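Local structure of beta-glucuronidase (uncultured Clostridium sp., 6U7J) at residues Asp490-His495 with Cys542-Gly547. The protein is a gut microbial glycoside hydrolase family 2 beta-glucuronidase that removes glucuronic acid from glucuronide conjugates, probably including those of estrogens. Residues are numbered along the deposited sequence; the frame is centred on the assembly and turned at random.
Sequences DLIKWH and CDFVIG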
loop_
_atom_site.group_PDB
_atom_site.type_symbol
_atom_site.label_atom_id
_atom_site.label_comp_id
_atom_site.label_asym_id
_atom_site.label_seq_id
_atom_site.Cartn_x
_atom_site.Cartn_y
_atom_site.Cartn_z
ATOM N N ASP B 490 -30.653 0.220 20.585
ATOM C CA ASP B 490 -31.371 -0.421 19.492
ATOM C C ASP B 490 -31.631 -1.889 19.801
ATOM O O ASP B 490 -32.740 -2.386 19.585
ATOM C CB ASP B 490 -30.594 -0.260 18.183
ATOM C CG ASP B 490 -31.478 -0.430 16.957
ATOM O OD1 ASP B 490 -32.436 0.353 16.792
ATOM O OD2 ASP B 490 -31.221 -1.360 16.166
ATOM N N LEU B 491 -30.625 -2.592 20.327
ATOM C CA LEU B 491 -30.798 -3.993 20.687
ATOM C C LEU B 491 -31.989 -4.180 21.615
ATOM O O LEU B 491 -32.788 -5.112 21.439
ATOM C CB LEU B 491 -29.529 -4.516 21.368
ATOM C CG LEU B 491 -28.316 -4.790 20.493
ATOM C CD1 LEU B 491 -27.145 -5.196 21.376
ATOM C CD2 LEU B 491 -28.662 -5.878 19.481
ATOM N N ILE B 492 -32.124 -3.300 22.610
ATOM C CA ILE B 492 -33.169 -3.482 23.608
ATOM C C ILE B 492 -34.541 -3.214 22.996
ATOM O O ILE B 492 -35.518 -3.904 23.315
ATOM C CB ILE B 492 -32.887 -2.603 24.840
ATOM C CG1 ILE B 492 -31.631 -3.101 25.564
ATOM C CG2 ILE B 492 -34.066 -2.637 25.802
ATOM C CD1 ILE B 492 -31.167 -2.181 26.677
ATOM N N LYS B 493 -34.631 -2.237 22.083
ATOM C CA LYS B 493 -35.894 -1.987 21.388
ATOM C C LYS B 493 -36.325 -3.191 20.542
ATOM O O LYS B 493 -37.514 -3.535 20.506
ATOM C CB LYS B 493 -35.787 -0.724 20.528
ATOM C CG LYS B 493 -35.565 0.536 21.365
ATOM C CD LYS B 493 -35.886 1.829 20.620
ATOM C CE LYS B 493 -34.976 2.033 19.427
ATOM N NZ LYS B 493 -35.016 3.439 18.914
ATOM N N TRP B 494 -35.379 -3.853 19.866
ATOM C CA TRP B 494 -35.733 -5.029 19.064
ATOM C C TRP B 494 -36.229 -6.172 19.950
ATOM O O TRP B 494 -37.154 -6.907 19.579
ATOM C CB TRP B 494 -34.533 -5.493 18.223
ATOM C CG TRP B 494 -34.241 -4.653 16.999
ATOM C CD1 TRP B 494 -33.264 -3.712 16.868
ATOM C CD2 TRP B 494 -34.927 -4.695 15.739
ATOM N NE1 TRP B 494 -33.301 -3.158 15.611
ATOM C CE2 TRP B 494 -34.312 -3.746 14.898
ATOM C CE3 TRP B 494 -36.006 -5.440 15.243
ATOM C CZ2 TRP B 494 -34.736 -3.519 13.589
ATOM C CZ3 TRP B 494 -36.428 -5.214 13.942
ATOM C CH2 TRP B 494 -35.794 -4.262 13.130
ATOM N N HIS B 495 -35.618 -6.347 21.119
ATOM C CA HIS B 495 -36.055 -7.422 22.003
ATOM C C HIS B 495 -37.417 -7.117 22.608
ATOM O O HIS B 495 -38.279 -8.003 22.699
ATOM C CB HIS B 495 -35.038 -7.643 23.112
ATOM C CG HIS B 495 -35.409 -8.749 24.044
ATOM N ND1 HIS B 495 -35.639 -10.037 23.609
ATOM C CD2 HIS B 495 -35.585 -8.764 25.387
ATOM C CE1 HIS B 495 -35.939 -10.799 24.644
ATOM N NE2 HIS B 495 -35.914 -10.052 25.733
ATOM N N CYS B 542 -26.383 -7.325 26.903
ATOM C CA CYS B 542 -27.731 -7.770 26.565
ATOM C C CYS B 542 -27.791 -9.286 26.652
ATOM O O CYS B 542 -27.124 -9.979 25.874
ATOM C CB CYS B 542 -28.117 -7.305 25.163
ATOM S SG CYS B 542 -28.164 -5.516 24.959
ATOM N N ASP B 543 -28.615 -9.805 27.565
ATOM C CA ASP B 543 -28.679 -11.250 27.783
ATOM C C ASP B 543 -29.487 -11.990 26.723
ATOM O O ASP B 543 -29.502 -13.223 26.729
ATOM C CB ASP B 543 -29.248 -11.563 29.180
ATOM C CG ASP B 543 -30.711 -11.124 29.365
ATOM O OD1 ASP B 543 -31.282 -10.430 28.500
ATOM O OD2 ASP B 543 -31.305 -11.489 30.404
ATOM N N PHE B 544 -30.144 -11.279 25.817
ATOM C CA PHE B 544 -30.969 -11.896 24.786
ATOM C C PHE B 544 -30.250 -12.019 23.445
ATOM O O PHE B 544 -30.855 -12.468 22.462
ATOM C CB PHE B 544 -32.257 -11.087 24.618
ATOM C CG PHE B 544 -32.011 -9.636 24.357
ATOM C CD1 PHE B 544 -31.789 -9.184 23.066
ATOM C CD2 PHE B 544 -31.969 -8.728 25.402
ATOM C CE1 PHE B 544 -31.543 -7.846 22.814
ATOM C CE2 PHE B 544 -31.722 -7.379 25.153
ATOM C CZ PHE B 544 -31.516 -6.940 23.852
ATOM N N VAL B 545 -28.981 -11.637 23.373
ATOM C CA VAL B 545 -28.234 -11.684 22.123
ATOM C C VAL B 545 -27.594 -13.063 22.000
ATOM O O VAL B 545 -26.845 -13.487 22.880
ATOM C CB VAL B 545 -27.194 -10.553 22.076
ATOM C CG1 VAL B 545 -26.130 -10.834 21.030
ATOM C CG2 VAL B 545 -27.890 -9.230 21.780
ATOM N N ILE B 546 -27.901 -13.787 20.923
ATOM C CA ILE B 546 -27.404 -15.155 20.794
ATOM C C ILE B 546 -26.333 -15.283 19.715
ATOM O O ILE B 546 -25.909 -16.401 19.399
ATOM C CB ILE B 546 -28.550 -16.160 20.550
ATOM C CG1 ILE B 546 -29.426 -15.701 19.392
ATOM C CG2 ILE B 546 -29.384 -16.323 21.806
ATOM C CD1 ILE B 546 -30.147 -16.846 18.668
ATOM N N GLY B 547 -25.871 -14.184 19.145
ATOM C CA GLY B 547 -24.778 -14.295 18.201
ATOM C C GLY B 547 -24.333 -12.952 17.670
ATOM O O GLY B 547 -25.062 -11.951 17.731
#
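The rings of H495 and F544 lie face to face in an offset stack, their planes only 3° from parallel and their centroids 4.2 Å apart. The slippage puts each ring over the other residue's methylene. H495 CB stands over the centre of the phenyl face, 3.5 Å from the F544 ring centroid, while F544 CB lies 3.7 Å from the H495 ring centroid, so two reciprocal CH-pi contacts flank the stack. CG of H495 is anti to its own backbone N (chi1 -179°), which carries the imidazole out from the helix to lie over the CB-CG end of F544. On the opposite face C542 CB, from the same turn, sits above the rim of the F544 ring, so the ring has the turn on one side and the helix on the other.

The far end of the phenyl group meets the helix backbone. F544 CZ comes within 3.3 Å of L491 O, approaching obliquely; that carbonyl already accepts the helical bond from H495 N.

Aliphatic and sulfur contacts continue the interface beyond the stack. L491 CD1 touches C542 SG at 3.7 Å and reaches V545 CG2 at 4.1 Å, the leucine and valine side chains crossing at about a right angle. I492 adds a looser margin through CG1, 4.2 Å from F544 CZ.

No hydrogen bond joins the two segments, but H495 ND1 is hydrogen-bonded to K500 O, a bond that, with the stack, restrains the rotation of the imidazole. Within the TIM barrel domain, the contact packs outer helix 480-498 against the type I turn C542-V545, which leads from helix 525-540 into barrel strand 545-551. L491 also rests on V502 and V504 of the adjacent parallel strand 502-506, and M539 of helix 525-540 touches both L491 and V545.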